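Long-range contacts in uncharacterized protein, DUF633, LMOf2365_1472 (Listeria monocytogenes str. 4b F2365, PDB 3GNL), which is formally uncharacterized but is probably a tRNA (adenine(22)-N(1))-methyltransferase with a Rossmann-like, class I methyltransferase fold: residues A[20-25]-A[44-49]; A[89-94]-A[116-121]; A[135-140]-A[168-173]; A[141-146]-A[159-164]. All coordinates share one frame; numbering follows the deposited sequence.

Interaction 1: A[20-25]-A[44-49]; sequences TKNERI and TASFAI
The carbonyl oxygen of Ile25 is held twice by the adjacent strand: Ile49 N donates to Ile25 O at 2.9 Å, and Ala48 CA approaches the same Ile25 O to 3.2 Å as a weaker CA-H...O contact. Ile25 also donates, its N lying 2.9 Å from Phe47 O in an almost straight bond (174° at the hydrogen). One residue thus bonds to positions 47 and 49, the signature of a parallel ladder. Nearer the start the pairing slips by one residue. Glu23 faces Ala45 while Arg24 faces Phe47, and the intervening Ser46 bulges, its N still reaching Glu23 O at 2.9 Å from above the carbonyl plane. The two segments open strands 23-28 and 45-52, which helix 34-41 connects in a beta-alpha-beta crossover, here the first such unit of a class I methyltransferase sheet. On one face, Arg24 bends at chi3 (65°) and lays its guanidinium over the Phe47 ring, the planes 2° apart and NH2 set over the rim at 3.4 Å from Phe47 CD2. The guanidinium is also held at its rim by the bond from Arg24 NE to Asp89 O and by a water in its plane that joins Arg24 NH1 to Ser46 OG. On the face of Ala45 and Ala48 the contacts are aliphatic: Ile25 CG1 packs on Ala48 CB at 3.5 Å, with Ala45 beside them beneath helix 34-41. Glu23 points to that side as well; its carboxylate receives the N-H groups of Thr20 and Lys21 on OE2, which also salt-bridges Lys120, while OE1 is hydrogen-bonded to Thr93 OG1.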
loop_
_atom_site.group_PDB
_atom_site.type_symbol
_atom_site.label_atom_id
_atom_site.label_comp_id
_atom_site.label_asym_id
_atom_site.label_seq_id
_atom_site.Cartn_x
_atom_site.Cartn_y
_atom_site.Cartn_z
ATOM N N THR A 20 13.147 -6.280 -8.175
ATOM C CA THR A 20 14.560 -6.652 -8.095
ATOM C C THR A 20 15.040 -7.661 -9.133
ATOM O O THR A 20 16.244 -7.827 -9.315
ATOM C CB THR A 20 14.890 -7.262 -6.665
ATOM O OG1 THR A 20 14.041 -8.386 -6.433
ATOM C CG2 THR A 20 14.694 -6.218 -5.569
ATOM N N LYS A 21 14.120 -8.350 -9.766
ATOM C CA LYS A 21 14.488 -9.577 -10.494
ATOM C C LYS A 21 14.269 -9.468 -11.999
ATOM O O LYS A 21 13.872 -10.452 -12.654
ATOM C CB LYS A 21 13.698 -10.748 -9.939
ATOM C CG LYS A 21 13.959 -11.036 -8.454
ATOM C CD LYS A 21 12.742 -11.710 -7.822
ATOM C CE LYS A 21 12.440 -13.049 -8.480
ATOM N NZ LYS A 21 11.065 -13.505 -8.182
ATOM N N ASN A 22 14.494 -8.273 -12.548
ATOM C CA ASN A 22 14.239 -8.051 -13.985
ATOM C C ASN A 22 12.818 -8.574 -14.354
ATOM O O ASN A 22 12.627 -9.363 -15.271
ATOM C CB ASN A 22 15.349 -8.721 -14.828
ATOM C CG ASN A 22 15.333 -8.289 -16.296
ATOM O OD1 ASN A 22 15.333 -9.136 -17.190
ATOM N ND2 ASN A 22 15.341 -6.973 -16.548
ATOM N N GLU A 23 11.823 -8.080 -13.609
ATOM C CA GLU A 23 10.421 -8.543 -13.627
ATOM C C GLU A 23 9.530 -7.867 -14.684
ATOM O O GLU A 23 9.846 -6.771 -15.143
ATOM C CB GLU A 23 9.813 -8.268 -12.205
ATOM C CG GLU A 23 10.939 -8.288 -11.108
ATOM C CD GLU A 23 10.448 -8.075 -9.686
ATOM O OE1 GLU A 23 9.290 -7.655 -9.520
ATOM O OE2 GLU A 23 11.264 -8.287 -8.756
ATOM N N ARG A 24 8.435 -8.522 -15.059
ATOM C CA ARG A 24 7.362 -7.899 -15.838
ATOM C C ARG A 24 6.358 -7.306 -14.836
ATOM O O ARG A 24 5.742 -8.041 -14.025
ATOM C CB ARG A 24 6.684 -8.874 -16.814
ATOM C CG ARG A 24 7.695 -9.435 -17.816
ATOM C CD ARG A 24 7.058 -10.518 -18.685
ATOM N NE ARG A 24 5.987 -10.019 -19.541
ATOM C CZ ARG A 24 6.151 -9.322 -20.671
ATOM N NH1 ARG A 24 7.378 -8.996 -21.116
ATOM N NH2 ARG A 24 5.073 -8.925 -21.328
ATOM N N ILE A 25 6.260 -5.987 -14.842
ATOM C CA ILE A 25 5.448 -5.306 -13.791
ATOM C C ILE A 25 4.222 -4.605 -14.346
ATOM O O ILE A 25 4.166 -4.238 -15.521
ATOM C CB ILE A 25 6.279 -4.318 -12.994
ATOM C CG1 ILE A 25 6.574 -3.045 -13.824
ATOM C CG2 ILE A 25 7.603 -4.977 -12.444
ATOM C CD1 ILE A 25 7.308 -1.936 -13.052
ATOM N N THR A 44 15.896 -3.276 -13.369
ATOM C CA THR A 44 15.230 -4.087 -12.402
ATOM C C THR A 44 13.887 -4.571 -12.947
ATOM O O THR A 44 13.377 -5.540 -12.455
ATOM C CB THR A 44 15.027 -3.379 -11.030
ATOM O OG1 THR A 44 14.251 -2.195 -11.247
ATOM C CG2 THR A 44 16.366 -3.001 -10.342
ATOM N N ALA A 45 13.297 -3.901 -13.959
ATOM C CA ALA A 45 12.123 -4.449 -14.669
ATOM C C ALA A 45 12.404 -4.576 -16.182
ATOM O O ALA A 45 13.086 -3.737 -16.739
ATOM C CB ALA A 45 10.883 -3.549 -14.477
ATOM N N SER A 46 11.859 -5.607 -16.806
ATOM C CA SER A 46 12.089 -5.842 -18.245
ATOM C C SER A 46 10.952 -5.334 -19.115
ATOM O O SER A 46 11.130 -5.145 -20.329
ATOM C CB SER A 46 12.355 -7.322 -18.497
ATOM O OG SER A 46 11.261 -8.113 -18.063
ATOM N N PHE A 47 9.786 -5.095 -18.502
ATOM C CA PHE A 47 8.585 -4.689 -19.193
ATOM C C PHE A 47 7.683 -4.089 -18.116
ATOM O O PHE A 47 7.708 -4.576 -16.978
ATOM C CB PHE A 47 7.911 -5.882 -19.864
ATOM C CG PHE A 47 6.550 -5.576 -20.390
ATOM C CD1 PHE A 47 6.386 -4.852 -21.567
ATOM C CD2 PHE A 47 5.405 -5.995 -19.696
ATOM C CE1 PHE A 47 5.086 -4.557 -22.042
ATOM C CE2 PHE A 47 4.132 -5.703 -20.163
ATOM C CZ PHE A 47 3.958 -4.993 -21.339
ATOM N N ALA A 48 6.923 -3.047 -18.459
ATOM C CA ALA A 48 5.901 -2.507 -17.563
ATOM C C ALA A 48 4.631 -2.141 -18.295
ATOM O O ALA A 48 4.682 -1.626 -19.415
ATOM C CB ALA A 48 6.412 -1.293 -16.850
ATOM N N ILE A 49 3.499 -2.353 -17.643
ATOM C CA ILE A 49 2.223 -1.703 -17.980
ATOM C C ILE A 49 2.062 -0.534 -17.009
ATOM O O ILE A 49 2.214 -0.724 -15.790
ATOM C CB ILE A 49 1.040 -2.662 -17.782
ATOM C CG1 ILE A 49 1.175 -3.887 -18.727
ATOM C CG2 ILE A 49 -0.289 -1.942 -17.971
ATOM C CD1 ILE A 49 0.226 -5.066 -18.356
HETATM O O HOH W 1 10.218 -9.430 -20.052
#

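Interaction 2: A[89-94]-A[116-121]; sequences DAIDTI and AGVTKL
Ile91 makes the first approach, its carbonyl oxygen lying against a methyl of Val118, with Ile91 O 3.6 Å from Val118 CG2. At Asp92 the backbone bonding begins. Asp92 O accepts the N-H of Thr119 at 2.8 Å (Thr119 N to Asp92 O), and the N-H of Lys120 also leans toward it in a weak, strongly bent bond. The Asp92 carboxylate is shared between solvent and backbone: one water donates to OD1 and also meets Thr119 OG1, while OD2 takes the N-H of Arg24. Thr93 faces Lys120 in a parallel pair whose side chains run alongside each other. The lysine CG stands anti to its backbone N (chi1 -177°) and the chain then bends at chi3, which lays CE 3.4 Å from Thr93 OG1. That hydroxyl is hydrogen-bonded to Glu23 OE1, and the ammonium beyond goes on to Tyr18 O and the Glu23 carboxylate, so ammonium and carboxylate would be expected to stabilise each other's charge. Ile94 completes the register with Leu121. Ile94 N reaches Lys120 O at 3.0 Å, and on the apolar face Ile94 CB touches Leu121 CD2 at 3.8 Å. Crossing the Val118 side chain at about a right angle, the isoleucine brings CD1 to 3.9 Å from Val118 CG2. These pairs start strands 93-99 and 120-125, the two arms of a beta-alpha-beta unit joined by helix 101-110; strand 23-28 continues the sheet beyond Thr93 and Ile94, and strand 154-163 beyond Leu121, through Leu161.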
loop_
_atom_site.group_PDB
_atom_site.type_symbol
_atom_site.label_atom_id
_atom_site.label_comp_id
_atom_site.label_asym_id
_atom_site.label_seq_id
_atom_site.Cartn_x
_atom_site.Cartn_y
_atom_site.Cartn_z
ATOM N N ASP A 89 -0.029 -10.956 -20.957
ATOM C CA ASP A 89 1.029 -10.058 -20.492
ATOM C C ASP A 89 2.031 -10.725 -19.560
ATOM O O ASP A 89 3.126 -10.232 -19.417
ATOM C CB ASP A 89 0.462 -8.801 -19.828
ATOM C CG ASP A 89 -0.226 -7.907 -20.793
ATOM O OD1 ASP A 89 0.341 -7.703 -21.889
ATOM O OD2 ASP A 89 -1.338 -7.417 -20.490
ATOM N N ALA A 90 1.666 -11.861 -18.952
ATOM C CA ALA A 90 2.586 -12.588 -18.083
ATOM C C ALA A 90 3.248 -11.672 -17.036
ATOM O O ALA A 90 4.468 -11.619 -16.897
ATOM C CB ALA A 90 3.640 -13.324 -18.908
ATOM N N ILE A 91 2.417 -10.942 -16.299
ATOM C CA ILE A 91 2.914 -10.017 -15.271
ATOM C C ILE A 91 3.363 -10.756 -14.002
ATOM O O ILE A 91 2.643 -11.643 -13.527
ATOM C CB ILE A 91 1.793 -9.037 -14.939
ATOM C CG1 ILE A 91 1.435 -8.171 -16.155
ATOM C CG2 ILE A 91 2.134 -8.202 -13.674
ATOM C CD1 ILE A 91 2.566 -7.389 -16.790
ATOM N N ASP A 92 4.549 -10.422 -13.498
ATOM C CA ASP A 92 5.139 -11.045 -12.314
ATOM C C ASP A 92 4.794 -10.261 -11.041
ATOM O O ASP A 92 4.535 -10.865 -9.976
ATOM C CB ASP A 92 6.664 -11.133 -12.415
ATOM C CG ASP A 92 7.114 -11.924 -13.636
ATOM O OD1 ASP A 92 6.730 -13.108 -13.686
ATOM O OD2 ASP A 92 7.805 -11.348 -14.510
ATOM N N THR A 93 4.786 -8.938 -11.177
ATOM C CA THR A 93 4.663 -8.026 -10.036
ATOM C C THR A 93 3.614 -6.958 -10.324
ATOM O O THR A 93 3.653 -6.342 -11.377
ATOM C CB THR A 93 6.001 -7.410 -9.753
ATOM O OG1 THR A 93 6.909 -8.463 -9.439
ATOM C CG2 THR A 93 5.911 -6.477 -8.534
ATOM N N ILE A 94 2.713 -6.674 -9.371
ATOM C CA ILE A 94 1.790 -5.554 -9.523
ATOM C C ILE A 94 2.056 -4.546 -8.413
ATOM O O ILE A 94 2.213 -4.964 -7.239
ATOM C CB ILE A 94 0.313 -5.975 -9.435
ATOM C CG1 ILE A 94 -0.059 -7.032 -10.504
ATOM C CG2 ILE A 94 -0.617 -4.743 -9.539
ATOM C CD1 ILE A 94 -1.472 -7.528 -10.373
ATOM N N ALA A 116 -3.873 -14.149 -11.601
ATOM C CA ALA A 116 -3.343 -15.409 -12.151
ATOM C C ALA A 116 -1.876 -15.261 -12.582
ATOM O O ALA A 116 -1.538 -14.393 -13.390
ATOM C CB ALA A 116 -4.208 -15.872 -13.322
ATOM N N GLY A 117 -1.010 -16.076 -12.005
ATOM C CA GLY A 117 0.391 -16.050 -12.329
ATOM C C GLY A 117 1.260 -14.975 -11.698
ATOM O O GLY A 117 2.485 -15.074 -11.735
ATOM N N VAL A 118 0.620 -13.971 -11.068
ATOM C CA VAL A 118 1.356 -12.899 -10.367
ATOM C C VAL A 118 2.001 -13.431 -9.079
ATOM O O VAL A 118 1.333 -14.151 -8.307
ATOM C CB VAL A 118 0.421 -11.700 -10.055
ATOM C CG1 VAL A 118 1.166 -10.641 -9.257
ATOM C CG2 VAL A 118 -0.119 -11.101 -11.349
ATOM N N THR A 119 3.265 -13.093 -8.843
ATOM C CA THR A 119 3.998 -13.625 -7.679
ATOM C C THR A 119 4.419 -12.563 -6.628
ATOM O O THR A 119 5.049 -12.872 -5.594
ATOM C CB THR A 119 5.246 -14.427 -8.111
ATOM O OG1 THR A 119 6.043 -13.643 -9.014
ATOM C CG2 THR A 119 4.846 -15.741 -8.820
ATOM N N LYS A 120 4.117 -11.297 -6.917
ATOM C CA LYS A 120 4.508 -10.234 -5.993
ATOM C C LYS A 120 3.544 -9.078 -6.121
ATOM O O LYS A 120 3.193 -8.665 -7.234
ATOM C CB LYS A 120 5.947 -9.802 -6.217
ATOM C CG LYS A 120 6.484 -8.721 -5.241
ATOM C CD LYS A 120 8.009 -8.641 -5.113
ATOM C CE LYS A 120 8.677 -8.439 -6.477
ATOM N NZ LYS A 120 10.116 -8.412 -6.193
ATOM N N LEU A 121 3.064 -8.563 -4.978
ATOM C CA LEU A 121 2.302 -7.302 -4.964
ATOM C C LEU A 121 3.100 -6.352 -4.106
ATOM O O LEU A 121 3.604 -6.718 -3.041
ATOM C CB LEU A 121 0.891 -7.440 -4.344
ATOM C CG LEU A 121 -0.052 -8.487 -4.912
ATOM C CD1 LEU A 121 -1.337 -8.686 -4.052
ATOM C CD2 LEU A 121 -0.419 -8.093 -6.333
HETATM O O HOH W 2 0.553 -13.344 -14.711
HETATM O O HOH W 3 5.803 -14.343 -11.541
HETATM O O HOH W 4 7.576 -11.141 -9.029
#

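Interaction 3: A[135-140]-A[168-173]; sequences WSEQNN and VTWTKQ
Asn140, which ends helix 129-139 in a Schellman motif with positive phi (52°), brings its CA within 4.9 Å of Val168 CA, where the chain returns from a long hairpin toward helix 172-177. From there three side chains at and just after the helix end catch the returning loop one after another, two of them by its backbone N-H groups. Asn140 OD1 takes the N-H of Val168 at 2.8 Å (Val168 N to Asn140 OD1), nearly straight at the hydrogen, though the donor stands well above the amide plane. One turn earlier, Glu137 reaches out with CG swung away from the backbone N (chi1 176°) and an extended chain, so that OE2 meets Trp170 N at 2.9 Å, nearly head-on to the C-O bond. The same side chain passes by the backbone of Val168, with Glu137 CG 3.5 Å from Val168 O. Between these polar grips Val168 faces the helix, its CG2 3.7 Å from Asn140 CA. Its CG1 reaches over the rim of the Trp170 ring. Just beyond, Thr171 N-caps helix 172-177: its side chain caps a backbone N of the first turn, and its own N-H is taken by the Glu174 carboxylate. The indole is fixed at its edge: Trp170 NE1 donates in the ring plane to Ser136 OG at 2.9 Å, and that hydroxyl, turned off a staggered position (chi1 134°), bonds also to Trp141 O.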
loop_
_atom_site.group_PDB
_atom_site.type_symbol
_atom_site.label_atom_id
_atom_site.label_comp_id
_atom_site.label_asym_id
_atom_site.label_seq_id
_atom_site.Cartn_x
_atom_site.Cartn_y
_atom_site.Cartn_z
ATOM N N TRP A 135 -7.158 -8.359 3.741
ATOM C CA TRP A 135 -7.243 -8.999 2.437
ATOM C C TRP A 135 -6.184 -10.086 2.340
ATOM O O TRP A 135 -6.454 -11.172 1.810
ATOM C CB TRP A 135 -7.056 -7.935 1.353
ATOM C CG TRP A 135 -7.111 -8.536 -0.062
ATOM C CD1 TRP A 135 -8.206 -8.692 -0.837
ATOM C CD2 TRP A 135 -5.998 -9.038 -0.794
ATOM N NE1 TRP A 135 -7.848 -9.289 -2.031
ATOM C CE2 TRP A 135 -6.504 -9.545 -2.016
ATOM C CE3 TRP A 135 -4.634 -9.163 -0.514
ATOM C CZ2 TRP A 135 -5.661 -10.132 -2.998
ATOM C CZ3 TRP A 135 -3.797 -9.739 -1.483
ATOM C CH2 TRP A 135 -4.332 -10.210 -2.712
ATOM N N SER A 136 -4.975 -9.815 2.803
ATOM C CA SER A 136 -3.887 -10.790 2.727
ATOM C C SER A 136 -4.258 -12.080 3.459
ATOM O O SER A 136 -4.038 -13.182 2.947
ATOM C CB SER A 136 -2.607 -10.127 3.263
ATOM O OG SER A 136 -1.880 -10.920 4.173
ATOM N N GLU A 137 -4.858 -11.954 4.635
ATOM C CA GLU A 137 -5.317 -13.106 5.374
ATOM C C GLU A 137 -6.458 -13.822 4.642
ATOM O O GLU A 137 -6.385 -15.060 4.534
ATOM C CB GLU A 137 -5.824 -12.615 6.738
ATOM C CG GLU A 137 -6.435 -13.696 7.596
ATOM C CD GLU A 137 -6.645 -13.203 9.004
ATOM O OE1 GLU A 137 -7.765 -12.662 9.255
ATOM O OE2 GLU A 137 -5.760 -13.394 9.870
ATOM N N GLN A 138 -7.480 -13.108 4.164
ATOM C CA GLN A 138 -8.641 -13.729 3.468
ATOM C C GLN A 138 -8.244 -14.432 2.190
ATOM O O GLN A 138 -8.877 -15.413 1.804
ATOM C CB GLN A 138 -9.750 -12.744 3.140
ATOM C CG GLN A 138 -10.541 -12.264 4.329
ATOM C CD GLN A 138 -11.463 -11.132 3.954
ATOM O OE1 GLN A 138 -11.498 -10.705 2.778
ATOM N NE2 GLN A 138 -12.214 -10.613 4.929
ATOM N N ASN A 139 -7.196 -13.939 1.538
ATOM C CA ASN A 139 -6.818 -14.535 0.254
ATOM C C ASN A 139 -5.506 -15.322 0.275
ATOM O O ASN A 139 -5.002 -15.722 -0.774
ATOM C CB ASN A 139 -6.813 -13.438 -0.798
ATOM C CG ASN A 139 -8.195 -12.898 -1.045
ATOM O OD1 ASN A 139 -8.928 -13.443 -1.862
ATOM N ND2 ASN A 139 -8.587 -11.818 -0.328
ATOM N N ASN A 140 -4.950 -15.569 1.460
ATOM C CA ASN A 140 -3.684 -16.289 1.596
ATOM C C ASN A 140 -2.534 -15.742 0.757
ATOM O O ASN A 140 -1.853 -16.481 0.039
ATOM C CB ASN A 140 -3.846 -17.815 1.379
ATOM C CG ASN A 140 -4.623 -18.494 2.519
ATOM O OD1 ASN A 140 -4.751 -17.955 3.608
ATOM N ND2 ASN A 140 -5.133 -19.687 2.262
ATOM N N VAL A 168 -2.688 -18.160 5.549
ATOM C CA VAL A 168 -2.125 -16.985 6.201
ATOM C C VAL A 168 -3.066 -16.608 7.327
ATOM O O VAL A 168 -4.273 -16.441 7.117
ATOM C CB VAL A 168 -1.944 -15.864 5.182
ATOM C CG1 VAL A 168 -1.422 -14.589 5.849
ATOM C CG2 VAL A 168 -0.930 -16.288 4.095
ATOM N N THR A 169 -2.476 -16.521 8.511
ATOM C CA THR A 169 -3.263 -16.200 9.741
ATOM C C THR A 169 -2.516 -15.174 10.573
ATOM O O THR A 169 -1.443 -15.467 11.116
ATOM C CB THR A 169 -3.521 -17.483 10.604
ATOM O OG1 THR A 169 -2.271 -18.025 11.052
ATOM C CG2 THR A 169 -4.316 -18.531 9.821
ATOM N N TRP A 170 -3.075 -13.960 10.675
ATOM C CA TRP A 170 -2.383 -12.909 11.413
ATOM C C TRP A 170 -2.953 -12.769 12.815
ATOM O O TRP A 170 -3.992 -13.298 13.095
ATOM C CB TRP A 170 -2.627 -11.564 10.685
ATOM C CG TRP A 170 -2.021 -11.482 9.286
ATOM C CD1 TRP A 170 -2.686 -11.157 8.152
ATOM C CD2 TRP A 170 -0.663 -11.809 8.913
ATOM N NE1 TRP A 170 -1.812 -11.209 7.071
ATOM C CE2 TRP A 170 -0.581 -11.615 7.497
ATOM C CE3 TRP A 170 0.489 -12.227 9.608
ATOM C CZ2 TRP A 170 0.615 -11.835 6.770
ATOM C CZ3 TRP A 170 1.699 -12.433 8.863
ATOM C CH2 TRP A 170 1.722 -12.230 7.454
ATOM N N THR A 171 -2.236 -12.068 13.684
ATOM C CA THR A 171 -2.885 -11.593 14.908
ATOM C C THR A 171 -3.533 -10.227 14.596
ATOM O O THR A 171 -3.203 -9.570 13.601
ATOM C CB THR A 171 -1.913 -11.381 16.012
ATOM O OG1 THR A 171 -0.964 -10.356 15.637
ATOM C CG2 THR A 171 -1.159 -12.641 16.355
ATOM N N LYS A 172 -4.373 -9.736 15.488
ATOM C CA LYS A 172 -4.997 -8.441 15.242
ATOM C C LYS A 172 -3.929 -7.334 15.256
ATOM O O LYS A 172 -4.060 -6.358 14.514
ATOM C CB LYS A 172 -6.135 -8.169 16.251
ATOM C CG LYS A 172 -5.749 -8.146 17.677
ATOM C CD LYS A 172 -7.007 -8.026 18.624
ATOM C CE LYS A 172 -6.521 -8.058 20.122
ATOM N NZ LYS A 172 -7.454 -7.427 21.153
ATOM N N GLN A 173 -2.885 -7.503 16.061
ATOM C CA GLN A 173 -1.785 -6.535 16.073
ATOM C C GLN A 173 -1.070 -6.537 14.727
ATOM O O GLN A 173 -0.743 -5.480 14.171
ATOM C CB GLN A 173 -0.777 -6.822 17.185
ATOM C CG GLN A 173 -1.331 -6.642 18.614
ATOM C CD GLN A 173 -2.029 -7.879 19.182
ATOM O OE1 GLN A 173 -2.415 -8.828 18.478
ATOM N NE2 GLN A 173 -2.208 -7.861 20.507
#

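Interaction 4: A[141-146]-A[159-164]; sequences WLITSE and MVLAPS
A beta hairpin formed by strands 141-151 and 154-163 brings Trp141 against Pro163 and Glu146 against Met159, a selenomethionine here. At the Trp141 end the bonds are reciprocal: Leu142 N reaches Ala162 O at 2.8 Å, and Ala162 N returns to Leu142 O at 2.9 Å, making Leu142 and Ala162 a hydrogen-bonded antiparallel pair. Further along, two residues face one. Val160 O accepts from Thr144 N at 2.9 Å, whereas Val160 N gives to Ser145 O at 2.8 Å, the arrangement of a classic beta bulge, with Thr144 the extra residue. The axes of the local segments 141-146 and 159-163 are 141° apart, well short of exactly antiparallel. In the wider sheet, strand 154-163 is inserted between 120-125 and the edge strand 141-151, which gives the strand order 3-2-1-4-5-7-6 of class I methyltransferases. On the face toward helix 129-139, Ile143 and Leu161 lie alongside each other, Ile143 CG1 3.9 Å from Leu161 CD2. The indole of Trp141 lies alongside Pro163, with CG beside its own backbone N (chi1 -71°), and receives proline over its face: Pro163 CG sits 4.0 Å from the centroid of the six-membered ring of Trp141, 16° off the normal, in a CH-pi contact. At the other end the aliphatic part of Glu146 runs beside the selenomethionine, CG 4.1 Å from Met159 CB, while its carboxylate forms a salt bridge with Arg133 and takes the backbone N-H groups of Cys180 and Leu181.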
loop_
_atom_site.group_PDB
_atom_site.type_symbol
_atom_site.label_atom_id
_atom_site.label_comp_id
_atom_site.label_asym_id
_atom_site.label_seq_id
_atom_site.Cartn_x
_atom_site.Cartn_y
_atom_site.Cartn_z
ATOM N N TRP A 141 -2.309 -14.435 0.889
ATOM C CA TRP A 141 -1.056 -13.824 0.481
ATOM C C TRP A 141 -0.207 -13.491 1.701
ATOM O O TRP A 141 -0.671 -12.755 2.612
ATOM C CB TRP A 141 -1.281 -12.551 -0.347
ATOM C CG TRP A 141 -1.838 -12.816 -1.742
ATOM C CD1 TRP A 141 -3.037 -13.318 -2.052
ATOM C CD2 TRP A 141 -1.173 -12.544 -2.992
ATOM N NE1 TRP A 141 -3.184 -13.426 -3.434
ATOM C CE2 TRP A 141 -2.038 -12.960 -4.017
ATOM C CE3 TRP A 141 0.090 -12.050 -3.326
ATOM C CZ2 TRP A 141 -1.698 -12.834 -5.383
ATOM C CZ3 TRP A 141 0.440 -11.943 -4.694
ATOM C CH2 TRP A 141 -0.460 -12.330 -5.689
ATOM N N LEU A 142 1.009 -13.999 1.776
ATOM C CA LEU A 142 1.910 -13.654 2.842
ATOM C C LEU A 142 2.484 -12.244 2.676
ATOM O O LEU A 142 2.855 -11.837 1.572
ATOM C CB LEU A 142 3.044 -14.683 2.907
ATOM C CG LEU A 142 3.920 -14.921 4.108
ATOM C CD1 LEU A 142 3.095 -15.244 5.401
ATOM C CD2 LEU A 142 4.813 -16.110 3.776
ATOM N N ILE A 143 2.583 -11.488 3.768
ATOM C CA ILE A 143 3.385 -10.280 3.774
ATOM C C ILE A 143 4.859 -10.639 4.023
ATOM O O ILE A 143 5.226 -11.261 5.044
ATOM C CB ILE A 143 2.847 -9.292 4.854
ATOM C CG1 ILE A 143 1.411 -8.925 4.495
ATOM C CG2 ILE A 143 3.735 -8.014 4.965
ATOM C CD1 ILE A 143 0.597 -8.283 5.724
ATOM N N THR A 144 5.722 -10.309 3.049
ATOM C CA THR A 144 7.123 -10.658 3.132
ATOM C C THR A 144 8.060 -9.537 3.476
ATOM O O THR A 144 9.130 -9.774 3.994
ATOM C CB THR A 144 7.589 -11.274 1.818
ATOM O OG1 THR A 144 7.300 -10.357 0.770
ATOM C CG2 THR A 144 6.780 -12.549 1.555
ATOM N N SER A 145 7.635 -8.291 3.236
ATOM C CA SER A 145 8.421 -7.128 3.599
ATOM C C SER A 145 7.425 -6.006 3.851
ATOM O O SER A 145 6.340 -6.013 3.293
ATOM C CB SER A 145 9.334 -6.661 2.455
ATOM O OG SER A 145 10.434 -7.549 2.225
ATOM N N GLU A 146 7.858 -5.081 4.729
ATOM C CA GLU A 146 7.145 -3.786 4.885
ATOM C C GLU A 146 8.125 -2.707 5.207
ATOM O O GLU A 146 9.239 -2.939 5.719
ATOM C CB GLU A 146 6.114 -3.858 6.037
ATOM C CG GLU A 146 5.068 -4.966 5.893
ATOM C CD GLU A 146 4.061 -4.996 7.070
ATOM O OE1 GLU A 146 4.532 -5.297 8.208
ATOM O OE2 GLU A 146 2.880 -4.714 6.810
HETATM N N MSE A 159 3.798 -2.341 1.744
HETATM C CA MSE A 159 3.812 -3.764 2.075
HETATM C C MSE A 159 4.061 -4.564 0.798
HETATM O O MSE A 159 3.583 -4.211 -0.277
HETATM C CB MSE A 159 2.500 -4.203 2.736
HETATM C CG MSE A 159 1.278 -4.176 1.889
HETATM SE SE MSE A 159 -0.268 -4.793 2.993
HETATM C CE MSE A 159 -0.514 -3.123 3.958
ATOM N N VAL A 160 4.786 -5.665 0.949
ATOM C CA VAL A 160 5.085 -6.514 -0.206
ATOM C C VAL A 160 4.524 -7.864 0.105
ATOM O O VAL A 160 4.711 -8.349 1.238
ATOM C CB VAL A 160 6.580 -6.603 -0.414
ATOM C CG1 VAL A 160 6.881 -7.488 -1.656
ATOM C CG2 VAL A 160 7.194 -5.186 -0.547
ATOM N N LEU A 161 3.783 -8.435 -0.837
ATOM C CA LEU A 161 3.091 -9.708 -0.596
ATOM C C LEU A 161 3.460 -10.741 -1.629
ATOM O O LEU A 161 3.833 -10.393 -2.749
ATOM C CB LEU A 161 1.581 -9.515 -0.644
ATOM C CG LEU A 161 1.060 -8.535 0.432
ATOM C CD1 LEU A 161 1.014 -7.185 -0.195
ATOM C CD2 LEU A 161 -0.289 -8.880 0.938
ATOM N N ALA A 162 3.223 -12.012 -1.310
ATOM C CA ALA A 162 3.443 -13.109 -2.274
ATOM C C ALA A 162 2.358 -14.161 -2.007
ATOM O O ALA A 162 1.919 -14.306 -0.855
ATOM C CB ALA A 162 4.816 -13.691 -2.089
ATOM N N PRO A 163 1.937 -14.935 -3.030
ATOM C CA PRO A 163 0.967 -16.003 -2.776
ATOM C C PRO A 163 1.515 -17.055 -1.812
ATOM O O PRO A 163 2.715 -17.339 -1.786
ATOM C CB PRO A 163 0.746 -16.642 -4.162
ATOM C CG PRO A 163 1.336 -15.743 -5.108
ATOM C CD PRO A 163 2.435 -14.983 -4.426
ATOM N N SER A 164 0.628 -17.595 -0.991
ATOM C CA SER A 164 0.954 -18.650 -0.063
ATOM C C SER A 164 -0.013 -19.824 -0.288
ATOM O O SER A 164 -1.227 -19.641 -0.361
ATOM C CB SER A 164 0.831 -18.140 1.387
ATOM O OG SER A 164 1.188 -19.164 2.305
#

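From the N terminus, interaction 1 closes the first loop, around helix 34-41, and is complete before interaction 2 closes the next, around helix 101-110. Strands 23-28 and 93-99 lie side by side, so the two contacts meet directly at Arg24 and Asp92 and tie together four of the parallel strands. Strand 120-125 then leads into helix 129-139, where interaction 3 opens. Its long loop encloses the shorter hairpin loop of interaction 4, closed first. Interaction 4 joins the sheet next to interaction 2 through Leu121 and Leu161, and interaction 3, about 10 Å from it between centres, holds helix 129-139 to the segment leading into helix 172-177.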